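Local coordinates for protein nucleoporin NUP159 (Saccharomyces cerevisiae, PDB 1XIP) that helps build the nuclear pore complex and, through this N-terminal beta-propeller domain, tethers the helicase Dbp5 to the pore for mRNA export, at residues Ser39-Asp44 / Phe276-Lys281; Pro88-Val93 / Val100-Arg105; Leu108-Leu113 / Arg120-Phe125; Asn136-Ile141 / Ala150-Thr155. All coordinates share one frame; numbering follows the deposited sequence.

Contact 1: residues Ser39-Asp44 / Phe276-Lys281; sequences SLQNLD and FPYMYK
Tyr278 lies along the segment Ser39-Asp44 and touches three successive residues of it. Its CB meets the CB of Ser39 at 3.3 Å, a tight approach. CG and CD1 stay beside that same Ser39 CB, while CD2 turns toward the backbone oxygen of Leu40. With CG trans to the backbone N (chi1 176°), the ring runs on toward Gln41: CE2 reaches Gln41 CG at 3.9 Å and CZ faces CD. At the tip, Tyr278 OH ends 3.1 Å from Gln41 OE1. The two side chains cross at about a right angle, with amide and ring planes 41° apart. The other amide atom, Gln41 NE2, donates to Leu132 O, and Ser39 OG bonds to Phe130 O, so both polar side chains also tie this loop to strand 129-134.

Tyr280 comes in beside it. The CD2 edge of Tyr278 sits 3.5 Å above the Tyr280 ring, over its centre, while Tyr280 OH donates a 2.5 Å hydrogen bond to Leu40 O. This donor is tilted from the carbonyl plane. A tyrosine suits the place because its ring packs against a neighbour while its hydroxyl serves a backbone oxygen. At the other end, Phe276 CD2 lies 3.4 Å from Ser39 N, and its ring stacks with Phe130. The centre of the contact lies about 4 Å from the centre of the chain, joining residues distant in sequence across the middle of the domain, an arrangement characteristic of the beta-propeller, whose blades converge on a central axis.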
loop_
_atom_site.group_PDB
_atom_site.type_symbol
_atom_site.label_atom_id
_atom_site.label_comp_id
_atom_site.label_asym_id
_atom_site.label_seq_id
_atom_site.Cartn_x
_atom_site.Cartn_y
_atom_site.Cartn_z
ATOM N N SER A 39 3.941 5.891 5.855
ATOM C CA SER A 39 3.137 5.243 4.860
ATOM C C SER A 39 1.890 4.770 5.591
ATOM O O SER A 39 1.969 4.296 6.721
ATOM C CB SER A 39 3.895 4.113 4.227
ATOM O OG SER A 39 4.212 3.153 5.190
ATOM N N LEU A 40 0.728 4.980 4.993
ATOM C CA LEU A 40 -0.510 4.743 5.713
ATOM C C LEU A 40 -1.221 3.571 5.105
ATOM O O LEU A 40 -1.279 3.456 3.885
ATOM C CB LEU A 40 -1.413 5.970 5.677
ATOM C CG LEU A 40 -0.900 7.375 5.976
ATOM C CD1 LEU A 40 -2.014 8.379 5.643
ATOM C CD2 LEU A 40 -0.556 7.488 7.401
ATOM N N GLN A 41 -1.761 2.703 5.958
ATOM C CA GLN A 41 -2.506 1.542 5.514
ATOM C C GLN A 41 -3.745 1.440 6.348
ATOM O O GLN A 41 -3.875 0.546 7.207
ATOM C CB GLN A 41 -1.665 0.305 5.655
ATOM C CG GLN A 41 -0.605 0.239 4.582
ATOM C CD GLN A 41 0.340 -0.898 4.779
ATOM O OE1 GLN A 41 0.171 -1.961 4.172
ATOM N NE2 GLN A 41 1.360 -0.690 5.624
ATOM N N ASN A 42 -4.659 2.376 6.103
ATOM C CA ASN A 42 -5.708 2.672 7.043
ATOM C C ASN A 42 -7.067 2.055 6.676
ATOM O O ASN A 42 -8.132 2.571 7.080
ATOM C CB ASN A 42 -5.807 4.178 7.204
ATOM C CG ASN A 42 -4.697 4.742 8.064
ATOM O OD1 ASN A 42 -3.656 4.122 8.254
ATOM N ND2 ASN A 42 -4.915 5.925 8.583
ATOM N N LEU A 43 -7.027 0.952 5.924
ATOM C CA LEU A 43 -8.232 0.204 5.597
ATOM C C LEU A 43 -7.888 -1.248 5.378
ATOM O O LEU A 43 -6.959 -1.567 4.630
ATOM C CB LEU A 43 -8.895 0.766 4.335
ATOM C CG LEU A 43 -10.007 -0.097 3.757
ATOM C CD1 LEU A 43 -11.325 0.224 4.467
ATOM C CD2 LEU A 43 -10.146 0.106 2.286
ATOM N N ASP A 44 -8.653 -2.126 6.007
ATOM C CA ASP A 44 -8.511 -3.563 5.801
ATOM C C ASP A 44 -9.883 -4.214 5.760
ATOM O O ASP A 44 -10.845 -3.676 6.286
ATOM C CB ASP A 44 -7.668 -4.204 6.897
ATOM C CG ASP A 44 -7.151 -5.598 6.512
ATOM O OD1 ASP A 44 -7.177 -5.940 5.304
ATOM O OD2 ASP A 44 -6.673 -6.408 7.351
ATOM N N PHE A 276 4.115 10.872 2.751
ATOM C CA PHE A 276 5.218 9.943 2.738
ATOM C C PHE A 276 4.998 8.966 1.583
ATOM O O PHE A 276 3.902 8.439 1.424
ATOM C CB PHE A 276 5.276 9.199 4.066
ATOM C CG PHE A 276 6.480 8.329 4.224
ATOM C CD1 PHE A 276 7.675 8.856 4.696
ATOM C CD2 PHE A 276 6.427 6.982 3.892
ATOM C CE1 PHE A 276 8.809 8.041 4.840
ATOM C CE2 PHE A 276 7.543 6.161 4.022
ATOM C CZ PHE A 276 8.740 6.685 4.504
ATOM N N PRO A 277 6.025 8.762 0.761
ATOM C CA PRO A 277 5.983 7.820 -0.373
ATOM C C PRO A 277 5.658 6.392 -0.013
ATOM O O PRO A 277 6.382 5.782 0.764
ATOM C CB PRO A 277 7.401 7.882 -0.911
ATOM C CG PRO A 277 7.779 9.288 -0.644
ATOM C CD PRO A 277 7.294 9.506 0.798
ATOM N N TYR A 278 4.584 5.860 -0.588
ATOM C CA TYR A 278 4.203 4.473 -0.374
ATOM C C TYR A 278 3.357 3.972 -1.538
ATOM O O TYR A 278 2.498 4.687 -2.053
ATOM C CB TYR A 278 3.480 4.286 0.973
ATOM C CG TYR A 278 2.992 2.869 1.184
ATOM C CD1 TYR A 278 3.888 1.835 1.461
ATOM C CD2 TYR A 278 1.630 2.563 1.085
ATOM C CE1 TYR A 278 3.445 0.530 1.617
ATOM C CE2 TYR A 278 1.172 1.272 1.231
ATOM C CZ TYR A 278 2.079 0.252 1.491
ATOM O OH TYR A 278 1.623 -1.042 1.640
HETATM N N MSE A 279 3.630 2.749 -1.958
HETATM C CA MSE A 279 2.939 2.139 -3.080
HETATM C C MSE A 279 1.930 1.124 -2.565
HETATM O O MSE A 279 2.321 0.155 -1.923
HETATM C CB MSE A 279 3.961 1.450 -4.003
HETATM C CG MSE A 279 3.376 0.855 -5.277
HETATM SE SE MSE A 279 2.762 2.227 -6.565
HETATM C CE MSE A 279 4.434 3.202 -6.817
ATOM N N TYR A 280 0.645 1.356 -2.851
ATOM C CA TYR A 280 -0.438 0.432 -2.492
ATOM C C TYR A 280 -0.548 -0.700 -3.508
ATOM O O TYR A 280 -0.517 -0.450 -4.707
ATOM C CB TYR A 280 -1.769 1.189 -2.359
ATOM C CG TYR A 280 -1.737 2.204 -1.244
ATOM C CD1 TYR A 280 -2.089 1.848 0.057
ATOM C CD2 TYR A 280 -1.296 3.502 -1.472
ATOM C CE1 TYR A 280 -2.034 2.757 1.080
ATOM C CE2 TYR A 280 -1.221 4.414 -0.454
ATOM C CZ TYR A 280 -1.589 4.040 0.825
ATOM O OH TYR A 280 -1.533 4.961 1.856
ATOM N N LYS A 281 -0.632 -1.937 -3.022
ATOM C CA LYS A 281 -0.717 -3.106 -3.887
ATOM C C LYS A 281 -1.786 -4.108 -3.439
ATOM O O LYS A 281 -1.858 -4.509 -2.283
ATOM C CB LYS A 281 0.638 -3.803 -4.032
ATOM C CG LYS A 281 0.635 -4.955 -5.050
ATOM C CD LYS A 281 1.771 -5.954 -4.818
ATOM C CE LYS A 281 1.728 -6.592 -3.419
ATOM N NZ LYS A 281 3.043 -7.196 -2.988
HETATM O O HOH W 1 1.968 7.393 2.976
#

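Contact 2: residues Pro88-Val93 / Val100-Arg105; sequences PDVIFV and VLVSTR
Two successive amides, those of Ile91 and Phe92, face one carbonyl, Ser103 O, which makes a classic beta bulge in the antiparallel hairpin of strands 90-96 and 99-104, within one four-stranded blade of the propeller. The grip is unequal. Ile91 N makes an almost straight bond of 2.9 Å to Ser103 O, whereas the bond from Phe92 N is weak. Ser103 N returns a 2.9 Å bond to Phe92 O, so Phe92 and Ser103 form a hydrogen-bonded pair.

Their CB atoms lie 3.8 Å apart on one face of the sheet; there the slim serine suits a place next to a large ring, and the ring meets Leu101 CB at its edge. On the face of Val93 and Val102 the two valines lie side by side, CG2 to CG2 at 3.9 Å, with short branched side chains of the kind that pack well on extended strands.

Further out, the side-chain hydroxyl of Ser103 donates to Thr104 O, in the carbonyl plane on a lone pair. Strand 107-112 flanks the hairpin, with Leu108 against Leu101 and Ser103, and Leu132 of strand 129-134 packs on Ile91, Phe92 and Ser103. Beyond the bulge, Asp89 and Arg105 form a long salt bridge. Asp89 OD2 lies at the edge of the guanidinium, near its plane, 3.8 Å from Arg105 NE and 3.1 Å from Arg105 CD.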
loop_
_atom_site.group_PDB
_atom_site.type_symbol
_atom_site.label_atom_id
_atom_site.label_comp_id
_atom_site.label_asym_id
_atom_site.label_seq_id
_atom_site.Cartn_x
_atom_site.Cartn_y
_atom_site.Cartn_z
ATOM N N PRO A 88 -5.586 9.593 17.344
ATOM C CA PRO A 88 -4.959 10.602 16.471
ATOM C C PRO A 88 -4.051 10.108 15.312
ATOM O O PRO A 88 -4.295 10.459 14.130
ATOM C CB PRO A 88 -4.152 11.455 17.463
ATOM C CG PRO A 88 -4.906 11.318 18.748
ATOM C CD PRO A 88 -5.373 9.895 18.771
ATOM N N ASP A 89 -3.019 9.338 15.610
ATOM C CA ASP A 89 -1.960 9.174 14.609
ATOM C C ASP A 89 -1.921 7.808 13.919
ATOM O O ASP A 89 -0.865 7.205 13.830
ATOM C CB ASP A 89 -0.598 9.462 15.272
ATOM C CG ASP A 89 0.291 10.394 14.442
ATOM O OD1 ASP A 89 -0.130 11.564 14.167
ATOM O OD2 ASP A 89 1.441 10.044 14.056
ATOM N N VAL A 90 -3.038 7.301 13.414
ATOM C CA VAL A 90 -2.965 5.922 12.920
ATOM C C VAL A 90 -2.483 5.743 11.497
ATOM O O VAL A 90 -2.868 6.495 10.593
ATOM C CB VAL A 90 -4.180 4.984 13.304
ATOM C CG1 VAL A 90 -5.266 5.733 14.012
ATOM C CG2 VAL A 90 -4.690 4.196 12.103
ATOM N N ILE A 91 -1.610 4.751 11.324
ATOM C CA ILE A 91 -0.923 4.528 10.064
ATOM C C ILE A 91 -1.142 3.122 9.547
ATOM O O ILE A 91 -0.792 2.808 8.409
ATOM C CB ILE A 91 0.582 4.847 10.217
ATOM C CG1 ILE A 91 1.239 3.956 11.274
ATOM C CG2 ILE A 91 0.774 6.304 10.602
ATOM C CD1 ILE A 91 2.714 3.768 11.060
ATOM N N PHE A 92 -1.748 2.280 10.381
ATOM C CA PHE A 92 -1.817 0.856 10.109
ATOM C C PHE A 92 -2.971 0.192 10.829
ATOM O O PHE A 92 -3.143 0.334 12.020
ATOM C CB PHE A 92 -0.507 0.158 10.501
ATOM C CG PHE A 92 -0.528 -1.320 10.277
ATOM C CD1 PHE A 92 -0.152 -1.855 9.045
ATOM C CD2 PHE A 92 -0.944 -2.190 11.283
ATOM C CE1 PHE A 92 -0.169 -3.232 8.819
ATOM C CE2 PHE A 92 -0.961 -3.578 11.063
ATOM C CZ PHE A 92 -0.562 -4.093 9.826
ATOM N N VAL A 93 -3.715 -0.600 10.082
ATOM C CA VAL A 93 -4.958 -1.185 10.541
ATOM C C VAL A 93 -5.059 -2.533 9.822
ATOM O O VAL A 93 -4.698 -2.623 8.644
ATOM C CB VAL A 93 -6.111 -0.217 10.199
ATOM C CG1 VAL A 93 -7.090 -0.790 9.166
ATOM C CG2 VAL A 93 -6.783 0.292 11.449
ATOM N N VAL A 100 -8.006 -7.135 15.885
ATOM C CA VAL A 100 -7.651 -6.090 14.948
ATOM C C VAL A 100 -6.407 -5.363 15.477
ATOM O O VAL A 100 -6.368 -4.926 16.627
ATOM C CB VAL A 100 -8.808 -5.099 14.744
ATOM C CG1 VAL A 100 -8.411 -4.005 13.798
ATOM C CG2 VAL A 100 -10.006 -5.797 14.195
ATOM N N LEU A 101 -5.381 -5.250 14.660
ATOM C CA LEU A 101 -4.238 -4.494 15.095
ATOM C C LEU A 101 -4.361 -3.079 14.592
ATOM O O LEU A 101 -4.788 -2.857 13.477
ATOM C CB LEU A 101 -2.927 -5.144 14.656
ATOM C CG LEU A 101 -2.749 -6.605 15.101
ATOM C CD1 LEU A 101 -1.447 -7.154 14.611
ATOM C CD2 LEU A 101 -2.852 -6.735 16.611
ATOM N N VAL A 102 -4.038 -2.121 15.458
ATOM C CA VAL A 102 -4.016 -0.720 15.101
ATOM C C VAL A 102 -2.675 -0.158 15.539
ATOM O O VAL A 102 -2.263 -0.330 16.674
ATOM C CB VAL A 102 -5.134 0.047 15.783
ATOM C CG1 VAL A 102 -4.946 1.565 15.583
ATOM C CG2 VAL A 102 -6.512 -0.406 15.260
ATOM N N SER A 103 -2.002 0.525 14.633
ATOM C CA SER A 103 -0.728 1.104 14.961
ATOM C C SER A 103 -0.708 2.579 14.643
ATOM O O SER A 103 -1.148 3.001 13.568
ATOM C CB SER A 103 0.361 0.407 14.184
ATOM O OG SER A 103 1.615 0.703 14.734
ATOM N N THR A 104 -0.234 3.368 15.599
ATOM C CA THR A 104 0.207 4.733 15.314
ATOM C C THR A 104 1.707 4.697 15.013
ATOM O O THR A 104 2.306 3.626 14.881
ATOM C CB THR A 104 -0.057 5.695 16.523
ATOM O OG1 THR A 104 0.777 5.321 17.633
ATOM C CG2 THR A 104 -1.490 5.580 17.059
ATOM N N ARG A 105 2.317 5.871 14.942
ATOM C CA ARG A 105 3.750 5.966 14.763
ATOM C C ARG A 105 4.502 5.486 16.015
ATOM O O ARG A 105 5.646 4.998 15.917
ATOM C CB ARG A 105 4.138 7.402 14.402
ATOM C CG ARG A 105 4.240 7.650 12.894
ATOM C CD ARG A 105 3.844 9.049 12.441
ATOM N NE ARG A 105 4.919 10.059 12.544
ATOM C CZ ARG A 105 6.201 9.907 12.129
ATOM N NH1 ARG A 105 6.632 8.756 11.596
ATOM N NH2 ARG A 105 7.062 10.908 12.263
#

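Contact 3: residues Leu108-Leu113 / Arg120-Phe125; sequences LYSLDL and RTVTSF
Leu108 O accepts from two consecutive amides of the opposite strand: Val122 N at 2.8 Å and, more weakly, Thr123 N at 3.5 Å. This is a classic beta bulge, and it shifts the antiparallel register by one residue. Leu108 N pairs back to Thr123 O at 2.9 Å. Beyond the bulge, the pairing of Ser110 with Arg120 is regular, with bonds in both directions.

The bulge turns Val122 toward Leu108, and the two side chains lie side by side, pointing the same way, with Leu108 CD1 3.7 Å from Val122 CB. The other branch of Val122, CG2, covers Ser110 CB, whose small side chain accepts a close neighbour. Phe125 CZ reaches Leu108 CB at 4.0 Å and extends this apolar patch. On the face of Tyr109 and Thr121 the aromatic ring runs alongside the threonine: its CE1 edge meets Thr121 OG1 at 3.3 Å.

The hairpin forms the outer half of its blade, with strand 119-124 at the edge of the sheet. Strand 99-104 borders the inner side of strand 107-112, and Leu108 and Phe125 pack against Leu139 and Ile141 of strand 138-143 in the next blade.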
loop_
_atom_site.group_PDB
_atom_site.type_symbol
_atom_site.label_atom_id
_atom_site.label_comp_id
_atom_site.label_asym_id
_atom_site.label_seq_id
_atom_site.Cartn_x
_atom_site.Cartn_y
_atom_site.Cartn_z
ATOM N N LEU A 108 1.586 0.182 19.128
ATOM C CA LEU A 108 0.735 -0.815 18.479
ATOM C C LEU A 108 -0.387 -1.212 19.435
ATOM O O LEU A 108 -0.145 -1.364 20.640
ATOM C CB LEU A 108 1.577 -2.050 18.173
ATOM C CG LEU A 108 1.295 -3.043 17.035
ATOM C CD1 LEU A 108 1.501 -4.482 17.536
ATOM C CD2 LEU A 108 -0.067 -2.897 16.379
ATOM N N TYR A 109 -1.601 -1.401 18.917
ATOM C CA TYR A 109 -2.768 -1.705 19.763
ATOM C C TYR A 109 -3.552 -2.869 19.225
ATOM O O TYR A 109 -3.560 -3.110 18.017
ATOM C CB TYR A 109 -3.716 -0.499 19.877
ATOM C CG TYR A 109 -3.058 0.734 20.400
ATOM C CD1 TYR A 109 -2.790 0.877 21.763
ATOM C CD2 TYR A 109 -2.675 1.762 19.534
ATOM C CE1 TYR A 109 -2.159 2.008 22.256
ATOM C CE2 TYR A 109 -2.047 2.907 20.019
ATOM C CZ TYR A 109 -1.793 3.016 21.382
ATOM O OH TYR A 109 -1.175 4.128 21.871
ATOM N N SER A 110 -4.238 -3.561 20.134
ATOM C CA SER A 110 -5.072 -4.715 19.809
ATOM C C SER A 110 -6.508 -4.519 20.265
ATOM O O SER A 110 -6.753 -4.171 21.427
ATOM C CB SER A 110 -4.535 -5.935 20.528
ATOM O OG SER A 110 -4.242 -6.956 19.608
ATOM N N LEU A 111 -7.458 -4.767 19.373
ATOM C CA LEU A 111 -8.859 -4.845 19.775
ATOM C C LEU A 111 -9.371 -6.276 19.635
ATOM O O LEU A 111 -9.207 -6.907 18.601
ATOM C CB LEU A 111 -9.719 -3.873 18.969
ATOM C CG LEU A 111 -11.230 -4.096 18.988
ATOM C CD1 LEU A 111 -11.835 -3.504 20.244
ATOM C CD2 LEU A 111 -11.851 -3.494 17.751
ATOM N N ASP A 112 -9.980 -6.783 20.687
ATOM C CA ASP A 112 -10.451 -8.144 20.712
ATOM C C ASP A 112 -11.811 -8.169 20.047
ATOM O O ASP A 112 -12.708 -7.466 20.468
ATOM C CB ASP A 112 -10.545 -8.589 22.164
ATOM C CG ASP A 112 -10.689 -10.088 22.323
ATOM O OD1 ASP A 112 -11.022 -10.805 21.335
ATOM O OD2 ASP A 112 -10.497 -10.638 23.431
ATOM N N LEU A 113 -11.968 -8.965 18.997
ATOM C CA LEU A 113 -13.172 -8.869 18.169
ATOM C C LEU A 113 -14.343 -9.573 18.798
ATOM O O LEU A 113 -15.478 -9.403 18.356
ATOM C CB LEU A 113 -12.939 -9.406 16.755
ATOM C CG LEU A 113 -12.192 -8.500 15.773
ATOM C CD1 LEU A 113 -11.637 -9.336 14.649
ATOM C CD2 LEU A 113 -13.088 -7.401 15.224
ATOM N N ARG A 120 -6.226 -3.025 23.989
ATOM C CA ARG A 120 -4.956 -3.152 24.688
ATOM C C ARG A 120 -3.805 -2.514 23.937
ATOM O O ARG A 120 -3.811 -2.446 22.717
ATOM C CB ARG A 120 -4.645 -4.623 24.930
ATOM C CG ARG A 120 -5.349 -5.202 26.155
ATOM C CD ARG A 120 -5.034 -6.675 26.423
ATOM N NE ARG A 120 -4.997 -6.983 27.858
ATOM C CZ ARG A 120 -3.913 -7.405 28.522
ATOM N NH1 ARG A 120 -2.749 -7.569 27.896
ATOM N NH2 ARG A 120 -3.994 -7.659 29.824
ATOM N N THR A 121 -2.824 -2.031 24.690
ATOM C CA THR A 121 -1.538 -1.644 24.130
ATOM C C THR A 121 -0.763 -2.935 23.941
ATOM O O THR A 121 -0.676 -3.733 24.867
ATOM C CB THR A 121 -0.782 -0.693 25.102
ATOM O OG1 THR A 121 -1.477 0.561 25.192
ATOM C CG2 THR A 121 0.587 -0.297 24.533
ATOM N N VAL A 122 -0.239 -3.166 22.742
ATOM C CA VAL A 122 0.614 -4.327 22.538
ATOM C C VAL A 122 2.037 -3.955 22.880
ATOM O O VAL A 122 2.697 -4.644 23.659
ATOM C CB VAL A 122 0.541 -4.885 21.114
ATOM C CG1 VAL A 122 1.414 -6.139 20.983
ATOM C CG2 VAL A 122 -0.903 -5.188 20.735
ATOM N N THR A 123 2.509 -2.857 22.307
ATOM C CA THR A 123 3.844 -2.379 22.602
ATOM C C THR A 123 4.048 -0.925 22.182
ATOM O O THR A 123 3.216 -0.345 21.476
ATOM C CB THR A 123 4.925 -3.330 21.977
ATOM O OG1 THR A 123 6.189 -3.089 22.603
ATOM C CG2 THR A 123 5.181 -3.015 20.497
ATOM N N SER A 124 5.143 -0.345 22.666
ATOM C CA SER A 124 5.634 0.945 22.215
ATOM C C SER A 124 6.930 0.731 21.438
ATOM O O SER A 124 7.604 -0.297 21.594
ATOM C CB SER A 124 5.880 1.865 23.401
ATOM O OG SER A 124 4.669 2.448 23.832
ATOM N N PHE A 125 7.258 1.694 20.587
ATOM C CA PHE A 125 8.438 1.608 19.750
ATOM C C PHE A 125 9.465 2.587 20.296
ATOM O O PHE A 125 9.121 3.714 20.651
ATOM C CB PHE A 125 8.090 1.979 18.301
ATOM C CG PHE A 125 6.909 1.203 17.711
ATOM C CD1 PHE A 125 6.971 -0.182 17.531
ATOM C CD2 PHE A 125 5.759 1.875 17.299
ATOM C CE1 PHE A 125 5.898 -0.882 16.976
ATOM C CE2 PHE A 125 4.681 1.186 16.739
ATOM C CZ PHE A 125 4.748 -0.197 16.576
#

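Contact 4: residues Asn136-Ile141 / Ala150-Thr155; sequences NNTLVI and ALDLRT
Ala150 CA, at the start of the second segment, lies 3.6 Å from Leu139 O, and the residue faces Val140 in a non-hydrogen-bonded pair. It also touches Leu161 of the neighbouring strand 158-165; its lone methyl suits a face it shares with Val140. Leu151 follows and forms a hydrogen-bonded pair with Leu139: Leu139 N donates to Leu151 O at 2.8 Å, and Leu151 N to Leu139 O at 2.9 Å. The two CB atoms lie 4.0 Å apart on one face, and Ile141 CD1, two residues on from Leu139, approaches Leu151 CB. Leu108 of the preceding blade packs on Leu151, so bulky apolar side chains meet between the blades. Strands 138-143 and 147-152 are the two middle strands of this four-stranded antiparallel propeller blade; the short segments 138-141 and 150-152 run 160° apart in direction.

Asp152 faces Thr138 in a non-hydrogen-bonded pair of the two strands, its carboxylate being put to use locally. OD1, using its anti lone pair, accepts from Arg154 N at 3.0 Å, which makes an Asx turn and bends the chain away from the strand. Aspartate suits this place because its short side chain can reach back to an amide two residues on. Leu153, the middle residue of that turn, donates from its N a 2.8 Å bond to Asn137 O. Leu153 CB also lies 3.4 Å from Asn137 O, and Leu153 CD2 comes to 4.4 Å from Leu139 CD1.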
loop_
_atom_site.group_PDB
_atom_site.type_symbol
_atom_site.label_atom_id
_atom_site.label_comp_id
_atom_site.label_asym_id
_atom_site.label_seq_id
_atom_site.Cartn_x
_atom_site.Cartn_y
_atom_site.Cartn_z
ATOM N N ASN A 136 2.409 -13.433 8.770
ATOM C CA ASN A 136 1.558 -14.450 9.382
ATOM C C ASN A 136 1.239 -14.069 10.803
ATOM O O ASN A 136 0.266 -13.370 11.064
ATOM C CB ASN A 136 2.201 -15.836 9.303
ATOM C CG ASN A 136 2.217 -16.383 7.895
ATOM O OD1 ASN A 136 1.166 -16.580 7.276
ATOM N ND2 ASN A 136 3.413 -16.612 7.366
ATOM N N ASN A 137 2.078 -14.528 11.718
ATOM C CA ASN A 137 2.007 -14.136 13.111
ATOM C C ASN A 137 3.112 -13.161 13.428
ATOM O O ASN A 137 3.584 -13.085 14.566
ATOM C CB ASN A 137 2.130 -15.365 14.023
ATOM C CG ASN A 137 1.009 -16.337 13.823
ATOM O OD1 ASN A 137 -0.174 -15.976 13.925
ATOM N ND2 ASN A 137 1.358 -17.578 13.504
ATOM N N THR A 138 3.552 -12.425 12.421
ATOM C CA THR A 138 4.645 -11.508 12.643
ATOM C C THR A 138 4.394 -10.158 11.973
ATOM O O THR A 138 3.776 -10.078 10.900
ATOM C CB THR A 138 5.994 -12.133 12.211
ATOM O OG1 THR A 138 6.019 -12.240 10.795
ATOM C CG2 THR A 138 6.120 -13.600 12.642
ATOM N N LEU A 139 4.856 -9.106 12.642
ATOM C CA LEU A 139 4.768 -7.747 12.145
ATOM C C LEU A 139 6.120 -7.288 11.759
ATOM O O LEU A 139 7.004 -7.248 12.598
ATOM C CB LEU A 139 4.259 -6.821 13.233
ATOM C CG LEU A 139 2.826 -6.331 13.071
ATOM C CD1 LEU A 139 2.517 -5.335 14.164
ATOM C CD2 LEU A 139 2.647 -5.705 11.721
ATOM N N VAL A 140 6.294 -6.939 10.489
ATOM C CA VAL A 140 7.565 -6.417 10.028
ATOM C C VAL A 140 7.521 -4.900 10.054
ATOM O O VAL A 140 6.612 -4.299 9.510
ATOM C CB VAL A 140 7.946 -6.924 8.638
ATOM C CG1 VAL A 140 9.360 -6.453 8.289
ATOM C CG2 VAL A 140 7.873 -8.442 8.581
ATOM N N ILE A 141 8.516 -4.294 10.692
ATOM C CA ILE A 141 8.458 -2.886 11.046
ATOM C C ILE A 141 9.669 -2.126 10.523
ATOM O O ILE A 141 10.819 -2.513 10.773
ATOM C CB ILE A 141 8.340 -2.742 12.596
ATOM C CG1 ILE A 141 6.967 -3.220 13.069
ATOM C CG2 ILE A 141 8.566 -1.300 13.027
ATOM C CD1 ILE A 141 6.881 -3.551 14.529
ATOM N N ALA A 150 11.472 -7.262 13.402
ATOM C CA ALA A 150 10.396 -8.250 13.381
ATOM C C ALA A 150 9.782 -8.455 14.762
ATOM O O ALA A 150 10.496 -8.719 15.731
ATOM C CB ALA A 150 10.899 -9.575 12.830
ATOM N N LEU A 151 8.458 -8.309 14.836
ATOM C CA LEU A 151 7.701 -8.539 16.057
ATOM C C LEU A 151 6.906 -9.827 15.937
ATOM O O LEU A 151 6.051 -9.946 15.062
ATOM C CB LEU A 151 6.739 -7.385 16.304
ATOM C CG LEU A 151 6.517 -6.850 17.725
ATOM C CD1 LEU A 151 5.045 -6.556 17.962
ATOM C CD2 LEU A 151 7.084 -7.758 18.816
ATOM N N ASP A 152 7.204 -10.799 16.802
ATOM C CA ASP A 152 6.370 -11.992 16.896
ATOM C C ASP A 152 5.116 -11.666 17.695
ATOM O O ASP A 152 5.193 -11.204 18.827
ATOM C CB ASP A 152 7.125 -13.170 17.527
ATOM C CG ASP A 152 6.474 -14.529 17.203
ATOM O OD1 ASP A 152 5.356 -14.799 17.696
ATOM O OD2 ASP A 152 6.999 -15.389 16.464
ATOM N N LEU A 153 3.959 -11.900 17.095
ATOM C CA LEU A 153 2.709 -11.550 17.740
ATOM C C LEU A 153 2.290 -12.535 18.841
ATOM O O LEU A 153 1.577 -12.165 19.774
ATOM C CB LEU A 153 1.617 -11.333 16.698
ATOM C CG LEU A 153 1.820 -10.043 15.875
ATOM C CD1 LEU A 153 0.903 -10.022 14.654
ATOM C CD2 LEU A 153 1.652 -8.769 16.725
ATOM N N ARG A 154 2.773 -13.771 18.747
ATOM C CA ARG A 154 2.509 -14.794 19.760
ATOM C C ARG A 154 3.297 -14.582 21.071
ATOM O O ARG A 154 2.752 -14.783 22.153
ATOM C CB ARG A 154 2.773 -16.201 19.189
ATOM C CG ARG A 154 1.552 -17.153 19.215
ATOM C CD ARG A 154 1.672 -18.386 18.279
ATOM N NE ARG A 154 1.754 -19.657 19.015
ATOM C CZ ARG A 154 2.772 -20.536 18.924
ATOM N NH1 ARG A 154 3.811 -20.293 18.123
ATOM N NH2 ARG A 154 2.753 -21.666 19.637
ATOM N N THR A 155 4.563 -14.164 20.960
ATOM C CA THR A 155 5.493 -14.106 22.103
ATOM C C THR A 155 5.916 -12.684 22.505
ATOM O O THR A 155 6.608 -12.504 23.506
ATOM C CB THR A 155 6.781 -14.938 21.816
ATOM O OG1 THR A 155 7.770 -14.090 21.213
ATOM C CG2 THR A 155 6.547 -16.014 20.746
#

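In the fold
Contacts 2 and 3 belong to one blade and are joined where strands 99-104 and 107-112 run side by side; Val102 O lies 2.6 Å from Tyr109 N, a probable hydrogen bond, and the contact centres are about 9 Å apart. Contact 4 is in the following blade. It meets contact 3 through Leu108 CD1 and Leu139 CD1, 3.6 Å apart, and contact 2 through Leu101 and Leu153. Contact 1, nearer the centre of the domain, joins contact 2 by a probable hydrogen bond of 2.6 Å between Gln41 N and Ile91 O. It does not touch contacts 3 and 4, whose centres lie about 20 and 19 Å from its own.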